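Local atomic coordinates of probable glutamine synthetase (Pseudomonas aeruginosa, PDB entry 4HPP), a protein that belongs to the glutamine synthetase family and, within a six-chain assembly, holds a magnesium ion and a bound glutamic acid in its catalytic domain. Residues 130-135 with 203-208; 158-163 with 175-180. One frame throughout, in Å; residues are numbered along the deposited sequence.

Contact 1. Residues 130-135 with 203-208; sequences FEHEFS and VNVREV. With MG (magnesium ion), chain B; GLU (glutamic acid), chain D.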
ATOM      1  N   PHE A 130     -25.694  -9.051 -34.943  1.00 54.10           N
ATOM      2  CA  PHE A 130     -24.418  -9.753 -34.757  1.00 54.59           C
ATOM      3  C   PHE A 130     -24.286 -10.251 -33.289  1.00 54.94           C
ATOM      4  O   PHE A 130     -24.531  -9.481 -32.342  1.00 48.17           O
ATOM      5  CB  PHE A 130     -23.262  -8.815 -35.029  1.00 49.50           C
ATOM      6  CG  PHE A 130     -23.144  -8.339 -36.432  1.00 50.57           C
ATOM      7  CD1 PHE A 130     -22.146  -8.872 -37.280  1.00 50.45           C
ATOM      8  CD2 PHE A 130     -23.952  -7.306 -36.904  1.00 45.92           C
ATOM      9  CE1 PHE A 130     -21.956  -8.391 -38.583  1.00 50.34           C
ATOM     10  CE2 PHE A 130     -23.784  -6.832 -38.206  1.00 50.36           C
ATOM     11  CZ  PHE A 130     -22.782  -7.362 -39.058  1.00 54.01           C
ATOM     12  N   GLU A 131     -23.907 -11.522 -33.115  1.00 48.38           N
ATOM     13  CA  GLU A 131     -23.689 -12.084 -31.797  1.00 53.05           C
ATOM     14  C   GLU A 131     -22.189 -12.164 -31.680  1.00 55.74           C
ATOM     15  O   GLU A 131     -21.520 -12.608 -32.625  1.00 50.31           O
ATOM     16  CB  GLU A 131     -24.276 -13.496 -31.665  1.00 62.71           C
ATOM     17  CG  GLU A 131     -25.813 -13.637 -31.657  1.00 67.97           C
ATOM     18  CD  GLU A 131     -26.274 -15.096 -31.389  1.00 75.63           C
ATOM     19  OE1 GLU A 131     -27.478 -15.267 -31.120  1.00 81.66           O
ATOM     20  OE2 GLU A 131     -25.455 -16.077 -31.413  1.00 70.41           O
ATOM     21  N   HIS A 132     -21.669 -11.750 -30.523  1.00 47.85           N
ATOM     22  CA  HIS A 132     -20.261 -11.611 -30.325  1.00 42.36           C
ATOM     23  C   HIS A 132     -19.765 -12.438 -29.184  1.00 49.64           C
ATOM     24  O   HIS A 132     -20.381 -12.424 -28.109  1.00 51.52           O
ATOM     25  CB  HIS A 132     -19.934 -10.168 -30.081  1.00 40.19           C
ATOM     26  CG  HIS A 132     -20.048  -9.284 -31.325  1.00 44.71           C
ATOM     27  ND1 HIS A 132     -21.051  -8.367 -31.487  1.00 46.53           N
ATOM     28  CD2 HIS A 132     -19.195  -9.130 -32.422  1.00 41.85           C
ATOM     29  CE1 HIS A 132     -20.860  -7.698 -32.642  1.00 45.80           C
ATOM     30  NE2 HIS A 132     -19.728  -8.173 -33.215  1.00 47.18           N
ATOM     31  N   GLU A 133     -18.665 -13.187 -29.402  1.00 44.36           N
ATOM     32  CA  GLU A 133     -18.045 -13.907 -28.318  1.00 40.18           C
ATOM     33  C   GLU A 133     -16.625 -13.341 -28.081  1.00 46.00           C
ATOM     34  O   GLU A 133     -15.955 -12.872 -29.016  1.00 41.45           O
ATOM     35  CB  GLU A 133     -18.042 -15.393 -28.580  1.00 44.83           C
ATOM     36  CG  GLU A 133     -19.405 -16.073 -28.466  1.00 42.96           C
ATOM     37  CD  GLU A 133     -19.410 -17.458 -29.118  1.00 51.66           C
ATOM     38  OE1 GLU A 133     -18.425 -17.804 -29.843  1.00 42.89           O
ATOM     39  OE2 GLU A 133     -20.417 -18.202 -28.922  1.00 50.38           O
ATOM     40  N   PHE A 134     -16.188 -13.345 -26.823  1.00 38.37           N
ATOM     41  CA  PHE A 134     -14.891 -12.798 -26.482  1.00 38.01           C
ATOM     42  C   PHE A 134     -14.305 -13.449 -25.220  1.00 35.81           C
ATOM     43  O   PHE A 134     -15.027 -14.109 -24.413  1.00 41.43           O
ATOM     44  CB  PHE A 134     -14.989 -11.259 -26.334  1.00 38.83           C
ATOM     45  CG  PHE A 134     -15.909 -10.797 -25.189  1.00 43.86           C
ATOM     46  CD1 PHE A 134     -17.293 -10.592 -25.406  1.00 37.33           C
ATOM     47  CD2 PHE A 134     -15.384 -10.514 -23.921  1.00 36.96           C
ATOM     48  CE1 PHE A 134     -18.104 -10.183 -24.396  1.00 31.57           C
ATOM     49  CE2 PHE A 134     -16.215 -10.084 -22.909  1.00 40.15           C
ATOM     50  CZ  PHE A 134     -17.566  -9.940 -23.132  1.00 33.50           C
ATOM     51  N   SER A 135     -13.019 -13.223 -25.034  1.00 29.12           N
ATOM     52  CA  SER A 135     -12.291 -13.679 -23.868  1.00 33.31           C
ATOM     53  C   SER A 135     -12.213 -12.496 -22.999  1.00 37.94           C
ATOM     54  O   SER A 135     -11.953 -11.387 -23.502  1.00 40.93           O
ATOM     55  CB  SER A 135     -10.811 -14.008 -24.214  1.00 38.93           C
ATOM     56  OG  SER A 135     -10.663 -15.227 -24.940  1.00 43.27           O
ATOM     57  N   VAL A 203     -20.044  -2.816 -34.461  1.00 36.00           N
ATOM     58  CA  VAL A 203     -18.823  -2.054 -34.089  1.00 36.61           C
ATOM     59  C   VAL A 203     -18.935  -1.525 -32.639  1.00 40.33           C
ATOM     60  O   VAL A 203     -18.027  -1.746 -31.815  1.00 45.88           O
ATOM     61  CB  VAL A 203     -18.522  -0.883 -35.068  1.00 38.38           C
ATOM     62  CG1 VAL A 203     -17.450   0.062 -34.500  1.00 35.56           C
ATOM     63  CG2 VAL A 203     -18.140  -1.408 -36.440  1.00 36.67           C
ATOM     64  N   ASN A 204     -20.050  -0.853 -32.340  1.00 38.80           N
ATOM     65  CA  ASN A 204     -20.337  -0.375 -30.999  1.00 39.82           C
ATOM     66  C   ASN A 204     -20.212  -1.442 -29.925  1.00 37.05           C
ATOM     67  O   ASN A 204     -19.582  -1.211 -28.877  1.00 40.03           O
ATOM     68  CB  ASN A 204     -21.760   0.138 -30.914  1.00 42.50           C
ATOM     69  CG  ASN A 204     -21.995   1.371 -31.730  1.00 38.32           C
ATOM     70  OD1 ASN A 204     -21.091   2.122 -32.038  1.00 38.16           O
ATOM     71  ND2 ASN A 204     -23.235   1.588 -32.076  1.00 37.63           N
ATOM     72  N   VAL A 205     -20.809  -2.604 -30.154  1.00 37.88           N
ATOM     73  CA  VAL A 205     -20.630  -3.713 -29.181  1.00 43.07           C
ATOM     74  C   VAL A 205     -19.140  -4.050 -28.931  1.00 44.49           C
ATOM     75  O   VAL A 205     -18.760  -4.353 -27.789  1.00 49.68           O
ATOM     76  CB  VAL A 205     -21.408  -5.000 -29.551  1.00 38.16           C
ATOM     77  CG1 VAL A 205     -20.938  -6.163 -28.726  1.00 30.07           C
ATOM     78  CG2 VAL A 205     -22.915  -4.805 -29.381  1.00 36.03           C
ATOM     79  N   ARG A 206     -18.295  -3.970 -29.964  1.00 35.18           N
ATOM     80  CA  ARG A 206     -16.897  -4.318 -29.765  1.00 35.56           C
ATOM     81  C   ARG A 206     -16.120  -3.214 -29.041  1.00 39.46           C
ATOM     82  O   ARG A 206     -15.235  -3.494 -28.148  1.00 37.44           O
ATOM     83  CB  ARG A 206     -16.249  -4.575 -31.108  1.00 34.71           C
ATOM     84  CG  ARG A 206     -16.802  -5.800 -31.782  1.00 39.89           C
ATOM     85  CD  ARG A 206     -16.771  -5.630 -33.298  1.00 48.30           C
ATOM     86  NE  ARG A 206     -17.338  -6.816 -33.938  1.00 61.97           N
ATOM     87  CZ  ARG A 206     -16.959  -7.311 -35.123  1.00 60.40           C
ATOM     88  NH1 ARG A 206     -15.973  -6.698 -35.785  1.00 50.30           N
ATOM     89  NH2 ARG A 206     -17.576  -8.411 -35.631  1.00 49.95           N
ATOM     90  N   GLU A 207     -16.405  -1.965 -29.449  1.00 34.23           N
ATOM     91  CA  GLU A 207     -15.615  -0.890 -28.982  1.00 36.10           C
ATOM     92  C   GLU A 207     -15.936  -0.592 -27.504  1.00 43.55           C
ATOM     93  O   GLU A 207     -15.016  -0.260 -26.706  1.00 44.42           O
ATOM     94  CB  GLU A 207     -15.730   0.288 -29.934  1.00 39.95           C
ATOM     95  CG  GLU A 207     -15.056  -0.023 -31.267  1.00 34.02           C
ATOM     96  CD  GLU A 207     -13.585  -0.314 -31.067  1.00 34.93           C
ATOM     97  OE1 GLU A 207     -13.098  -1.296 -31.612  1.00 32.61           O
ATOM     98  OE2 GLU A 207     -12.919   0.463 -30.364  1.00 35.29           O
ATOM     99  N   VAL A 208     -17.204  -0.812 -27.128  1.00 44.16           N
ATOM    100  CA  VAL A 208     -17.661  -0.570 -25.760  1.00 42.26           C
ATOM    101  C   VAL A 208     -17.206  -1.687 -24.842  1.00 38.68           C
ATOM    102  O   VAL A 208     -16.719  -1.418 -23.762  1.00 43.48           O
ATOM    103  CB  VAL A 208     -19.196  -0.396 -25.677  1.00 43.50           C
ATOM    104  CG1 VAL A 208     -19.663  -0.373 -24.221  1.00 40.52           C
ATOM    105  CG2 VAL A 208     -19.638   0.857 -26.409  1.00 35.77           C
TER
HETATM  106 MG    MG B 501     -22.550 -18.549 -28.734  1.00 40.18          MG
HETATM  107  N   GLU D 503     -17.684 -20.422 -30.327  1.00 59.07           N
HETATM  108  CA  GLU D 503     -18.397 -20.926 -31.569  1.00 66.94           C
HETATM  109  C   GLU D 503     -17.963 -20.283 -32.906  1.00 63.78           C
HETATM  110  O   GLU D 503     -16.783 -20.097 -33.177  1.00 54.76           O
HETATM  111  CB  GLU D 503     -19.903 -20.773 -31.407  1.00 70.29           C
HETATM  112  CG  GLU D 503     -20.496 -21.710 -30.391  1.00 68.88           C
HETATM  113  CD  GLU D 503     -21.924 -21.388 -30.100  1.00 67.54           C
HETATM  114  OE1 GLU D 503     -22.766 -22.231 -30.446  1.00 79.26           O
HETATM  115  OE2 GLU D 503     -22.204 -20.296 -29.547  1.00 71.84           O
HETATM  116  OXT GLU D 503     -18.779 -19.915 -33.759  1.00 77.21           O
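In the catalytic domain, helix 196-216 packs on strand 124-137 through His-132, which meets Val-205 and Arg-206 of the helix. His-132 holds CG anti to the backbone carbonyl carbon (chi1 -72°), which carries the ring across to the helix. Val-205 CG1 comes to 3.5 Å from His-132 ND1, an oblique approach. Arg-206 handles the other nitrogen: its NH2 donates a weak hydrogen bond to His-132 NE2 (3.2 Å, N-H...N angle 134°), while its NE also lies 2.8 Å from that same NE2. Ring and guanidinium planes stand 80° apart. CG of Arg-206 lies over one face of the imidazole, and the bend at chi2 then turns the rest of the chain so that the guanidinium comes to NE2. The arginine has a second, weak tie from NH1 to Thr-340 O. On the other side of the strand, the next residue, Glu-133, serves the ligand site: OE2 binds the magnesium ion at 2.2 Å, and OE1 accepts a hydrogen bond from the amino N of the glutamic acid at 2.8 Å as well as one from Gly-234 N. Glu-180 and Glu-187 also bind the metal. As an acceptor from a buried guanidinium, His-132 NE2 is probably unprotonated, and the nearby positive charge would tend to keep this imidazole neutral.

Contact 2. Residues 158-163 with 175-180; sequences QFPGWL and EMFLPE. With MG (magnesium ion), chain B; GLU (glutamic acid), chain D.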
ATOM      1  N   GLN A 158     -18.207  -7.210 -11.257  1.00 37.25           N
ATOM      2  CA  GLN A 158     -19.080  -6.079 -11.731  1.00 44.19           C
ATOM      3  C   GLN A 158     -19.088  -5.846 -13.276  1.00 42.59           C
ATOM      4  O   GLN A 158     -19.788  -4.932 -13.784  1.00 35.62           O
ATOM      5  CB  GLN A 158     -18.745  -4.736 -10.988  1.00 39.58           C
ATOM      6  CG  GLN A 158     -18.976  -4.759  -9.474  1.00 41.15           C
ATOM      7  CD  GLN A 158     -17.896  -4.087  -8.606  1.00 46.70           C
ATOM      8  OE1 GLN A 158     -17.326  -3.048  -8.960  1.00 51.03           O
ATOM      9  NE2 GLN A 158     -17.644  -4.671  -7.433  1.00 45.11           N
ATOM     10  N   PHE A 159     -18.306  -6.646 -13.996  1.00 34.58           N
ATOM     11  CA  PHE A 159     -18.109  -6.447 -15.443  1.00 36.32           C
ATOM     12  C   PHE A 159     -19.396  -6.683 -16.213  1.00 35.86           C
ATOM     13  O   PHE A 159     -19.831  -5.791 -16.936  1.00 51.38           O
ATOM     14  CB  PHE A 159     -16.956  -7.313 -16.037  1.00 37.56           C
ATOM     15  CG  PHE A 159     -16.842  -7.194 -17.532  1.00 35.67           C
ATOM     16  CD1 PHE A 159     -16.223  -6.071 -18.097  1.00 32.29           C
ATOM     17  CD2 PHE A 159     -17.399  -8.163 -18.362  1.00 32.57           C
ATOM     18  CE1 PHE A 159     -16.169  -5.920 -19.457  1.00 32.77           C
ATOM     19  CE2 PHE A 159     -17.359  -8.015 -19.713  1.00 33.38           C
ATOM     20  CZ  PHE A 159     -16.740  -6.892 -20.267  1.00 35.59           C
ATOM     21  N   PRO A 160     -20.057  -7.841 -16.042  1.00 34.28           N
ATOM     22  CA  PRO A 160     -21.302  -7.981 -16.847  1.00 35.42           C
ATOM     23  C   PRO A 160     -22.335  -6.862 -16.573  1.00 42.16           C
ATOM     24  O   PRO A 160     -22.880  -6.299 -17.547  1.00 39.34           O
ATOM     25  CB  PRO A 160     -21.871  -9.320 -16.388  1.00 33.16           C
ATOM     26  CG  PRO A 160     -20.744  -9.987 -15.629  1.00 31.11           C
ATOM     27  CD  PRO A 160     -20.022  -8.846 -14.977  1.00 31.70           C
ATOM     28  N   GLY A 161     -22.592  -6.548 -15.284  1.00 41.01           N
ATOM     29  CA  GLY A 161     -23.510  -5.428 -14.916  1.00 36.14           C
ATOM     30  C   GLY A 161     -23.090  -4.120 -15.574  1.00 34.36           C
ATOM     31  O   GLY A 161     -23.910  -3.406 -16.139  1.00 31.88           O
ATOM     32  N   TRP A 162     -21.793  -3.838 -15.600  1.00 39.61           N
ATOM     33  CA  TRP A 162     -21.295  -2.584 -16.210  1.00 38.35           C
ATOM     34  C   TRP A 162     -21.227  -2.678 -17.687  1.00 41.41           C
ATOM     35  O   TRP A 162     -21.256  -1.678 -18.388  1.00 45.53           O
ATOM     36  CB  TRP A 162     -19.932  -2.187 -15.691  1.00 39.33           C
ATOM     37  CG  TRP A 162     -20.051  -1.282 -14.517  1.00 47.60           C
ATOM     38  CD1 TRP A 162     -19.645  -1.539 -13.220  1.00 55.07           C
ATOM     39  CD2 TRP A 162     -20.627   0.072 -14.478  1.00 47.09           C
ATOM     40  NE1 TRP A 162     -19.907  -0.472 -12.398  1.00 47.93           N
ATOM     41  CE2 TRP A 162     -20.511   0.528 -13.091  1.00 51.77           C
ATOM     42  CE3 TRP A 162     -21.231   0.915 -15.417  1.00 47.96           C
ATOM     43  CZ2 TRP A 162     -21.010   1.781 -12.671  1.00 46.35           C
ATOM     44  CZ3 TRP A 162     -21.697   2.165 -14.993  1.00 42.94           C
ATOM     45  CH2 TRP A 162     -21.592   2.581 -13.649  1.00 39.91           C
ATOM     46  N   LEU A 163     -21.170  -3.891 -18.197  1.00 39.60           N
ATOM     47  CA  LEU A 163     -21.106  -4.027 -19.625  1.00 40.26           C
ATOM     48  C   LEU A 163     -22.467  -3.739 -20.218  1.00 35.04           C
ATOM     49  O   LEU A 163     -22.617  -2.886 -21.080  1.00 40.35           O
ATOM     50  CB  LEU A 163     -20.552  -5.425 -20.044  1.00 40.26           C
ATOM     51  CG  LEU A 163     -20.525  -5.583 -21.546  1.00 36.33           C
ATOM     52  CD1 LEU A 163     -19.736  -4.447 -22.154  1.00 36.83           C
ATOM     53  CD2 LEU A 163     -19.932  -6.903 -21.965  1.00 48.58           C
ATOM     54  N   GLU A 175     -29.263  -7.322 -24.709  1.00 48.51           N
ATOM     55  CA  GLU A 175     -30.372  -8.149 -24.286  1.00 47.32           C
ATOM     56  C   GLU A 175     -29.977  -9.456 -23.537  1.00 50.24           C
ATOM     57  O   GLU A 175     -30.711  -9.887 -22.670  1.00 43.32           O
ATOM     58  CB  GLU A 175     -31.287  -8.428 -25.493  1.00 54.85           C
ATOM     59  CG  GLU A 175     -31.445  -9.888 -25.925  1.00 64.41           C
ATOM     60  CD  GLU A 175     -32.115 -10.035 -27.304  1.00 76.61           C
ATOM     61  OE1 GLU A 175     -31.604 -10.799 -28.184  1.00 70.15           O
ATOM     62  OE2 GLU A 175     -33.144  -9.356 -27.510  1.00 67.50           O
ATOM     63  N   MET A 176     -28.826 -10.074 -23.858  1.00 48.01           N
ATOM     64  CA  MET A 176     -28.392 -11.319 -23.227  1.00 44.35           C
ATOM     65  C   MET A 176     -26.904 -11.192 -22.874  1.00 47.15           C
ATOM     66  O   MET A 176     -26.152 -10.630 -23.650  1.00 46.25           O
ATOM     67  CB  MET A 176     -28.591 -12.444 -24.211  1.00 49.49           C
ATOM     68  CG  MET A 176     -29.259 -13.704 -23.721  1.00 66.59           C
ATOM     69  SD  MET A 176     -30.927 -13.501 -23.055  1.00 70.42           S
ATOM     70  CE  MET A 176     -30.764 -14.816 -21.858  1.00 70.21           C
ATOM     71  N   PHE A 177     -26.479 -11.681 -21.705  1.00 43.99           N
ATOM     72  CA  PHE A 177     -25.050 -11.790 -21.376  1.00 42.12           C
ATOM     73  C   PHE A 177     -24.875 -13.154 -20.780  1.00 41.53           C
ATOM     74  O   PHE A 177     -25.691 -13.585 -19.983  1.00 42.74           O
ATOM     75  CB  PHE A 177     -24.561 -10.707 -20.376  1.00 48.20           C
ATOM     76  CG  PHE A 177     -23.111 -10.866 -19.972  1.00 42.97           C
ATOM     77  CD1 PHE A 177     -22.102 -10.177 -20.654  1.00 40.70           C
ATOM     78  CD2 PHE A 177     -22.751 -11.713 -18.930  1.00 41.52           C
ATOM     79  CE1 PHE A 177     -20.752 -10.399 -20.333  1.00 36.02           C
ATOM     80  CE2 PHE A 177     -21.408 -11.905 -18.589  1.00 42.75           C
ATOM     81  CZ  PHE A 177     -20.416 -11.231 -19.282  1.00 38.63           C
ATOM     82  N   LEU A 178     -23.843 -13.867 -21.180  1.00 47.61           N
ATOM     83  CA  LEU A 178     -23.713 -15.248 -20.692  1.00 45.14           C
ATOM     84  C   LEU A 178     -22.260 -15.714 -20.730  1.00 41.51           C
ATOM     85  O   LEU A 178     -21.536 -15.357 -21.655  1.00 43.64           O
ATOM     86  CB  LEU A 178     -24.615 -16.160 -21.546  1.00 48.93           C
ATOM     87  CG  LEU A 178     -24.539 -16.129 -23.084  1.00 59.47           C
ATOM     88  CD1 LEU A 178     -23.834 -17.371 -23.630  1.00 56.52           C
ATOM     89  CD2 LEU A 178     -25.915 -16.005 -23.732  1.00 62.15           C
ATOM     90  N   PRO A 179     -21.823 -16.512 -19.746  1.00 43.11           N
ATOM     91  CA  PRO A 179     -20.502 -17.212 -19.936  1.00 40.34           C
ATOM     92  C   PRO A 179     -20.676 -18.261 -21.013  1.00 42.78           C
ATOM     93  O   PRO A 179     -21.758 -18.851 -21.108  1.00 45.39           O
ATOM     94  CB  PRO A 179     -20.270 -17.933 -18.624  1.00 36.70           C
ATOM     95  CG  PRO A 179     -21.672 -18.140 -18.086  1.00 42.71           C
ATOM     96  CD  PRO A 179     -22.542 -16.986 -18.544  1.00 37.73           C
ATOM     97  N   GLU A 180     -19.668 -18.440 -21.871  1.00 46.20           N
ATOM     98  CA  GLU A 180     -19.755 -19.393 -22.988  1.00 44.20           C
ATOM     99  C   GLU A 180     -18.857 -20.644 -22.742  1.00 48.94           C
ATOM    100  O   GLU A 180     -18.379 -20.905 -21.620  1.00 42.37           O
ATOM    101  CB  GLU A 180     -19.325 -18.706 -24.290  1.00 45.88           C
ATOM    102  CG  GLU A 180     -20.458 -18.342 -25.228  1.00 51.59           C
ATOM    103  CD  GLU A 180     -20.977 -19.502 -26.047  1.00 49.78           C
ATOM    104  OE1 GLU A 180     -21.927 -19.297 -26.824  1.00 52.09           O
ATOM    105  OE2 GLU A 180     -20.440 -20.618 -25.937  1.00 53.08           O
TER
HETATM  106 MG    MG B 501     -22.550 -18.549 -28.734  1.00 40.18          MG
HETATM  107  N   GLU D 503     -17.684 -20.422 -30.327  1.00 59.07           N
HETATM  108  CA  GLU D 503     -18.397 -20.926 -31.569  1.00 66.94           C
HETATM  109  C   GLU D 503     -17.963 -20.283 -32.906  1.00 63.78           C
HETATM  110  O   GLU D 503     -16.783 -20.097 -33.177  1.00 54.76           O
HETATM  111  CB  GLU D 503     -19.903 -20.773 -31.407  1.00 70.29           C
HETATM  112  CG  GLU D 503     -20.496 -21.710 -30.391  1.00 68.88           C
HETATM  113  CD  GLU D 503     -21.924 -21.388 -30.100  1.00 67.54           C
HETATM  114  OE1 GLU D 503     -22.766 -22.231 -30.446  1.00 79.26           O
HETATM  115  OE2 GLU D 503     -22.204 -20.296 -29.547  1.00 71.84           O
HETATM  116  OXT GLU D 503     -18.779 -19.915 -33.759  1.00 77.21           O
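Phe-159 begins the packing of helix 159-169 onto strand 174-179, its CE2 reaching Phe-177 CE1 at 4.2 Å with the two side chains crossing at about a right angle. The next residue, Pro-160, makes the closest approach: its CB sits 3.7 Å from the centroid of the Phe-177 ring, 22° off the normal, a CH-pi contact over one face. The proline CB is displaced toward the rim, so that it falls 3.4 Å from Phe-177 CE2, and the proline CG follows along the same side. Leu-163 closes the group with CD2 at 3.9 Å from Phe-177 CE1, while its CB lies over a face of the Phe-159 ring. All three helix residues therefore converge on one phenylalanine, whose CG stands anti to the backbone N (chi1 177°) and extends the ring to the helix. Tyr-186 of the neighbouring strand also meets this ring, and Phe-177 O accepts a hydrogen bond from Ser-25 OG of a neighbouring subunit. Three residues beyond Phe-177, just past the end of the strand, Glu-180 bends at chi2 and binds the magnesium ion through OE1 at 2.1 Å. The axes of the short helix and strand segments run nearly antiparallel, 159° apart and 9.8 Å from each other. Glu-175 and Met-176 both face Thr-189 in a classic beta bulge. A helix joined by a short connection to a strand running back nearly antiparallel to it thus packs an apolar face on the mixed sheet around Phe-177, a helix-on-sheet layer of the glutamine synthetase catalytic domain.

Both contacts are buried and set helices against the same mixed sheet, yet the centre of contact 1 is about 8 Å, and that of contact 2 about 19 Å, from the centre of the chain, and a neighbouring subunit packs on contact 2. Contact 1 is mixed, joining a polar imidazole-guanidinium pair to one valine; contact 2 is wholly apolar. The two meet through Phe-134, whose ring end packs on Phe-159, Leu-163 and Phe-177. Contact 2 is nested within the chain loop that contact 1 closes. A segment of each, 130-135 and 175-180, supplies one glutamate to the same magnesium ion, which brings Glu-133 and Glu-180 together despite their like charges.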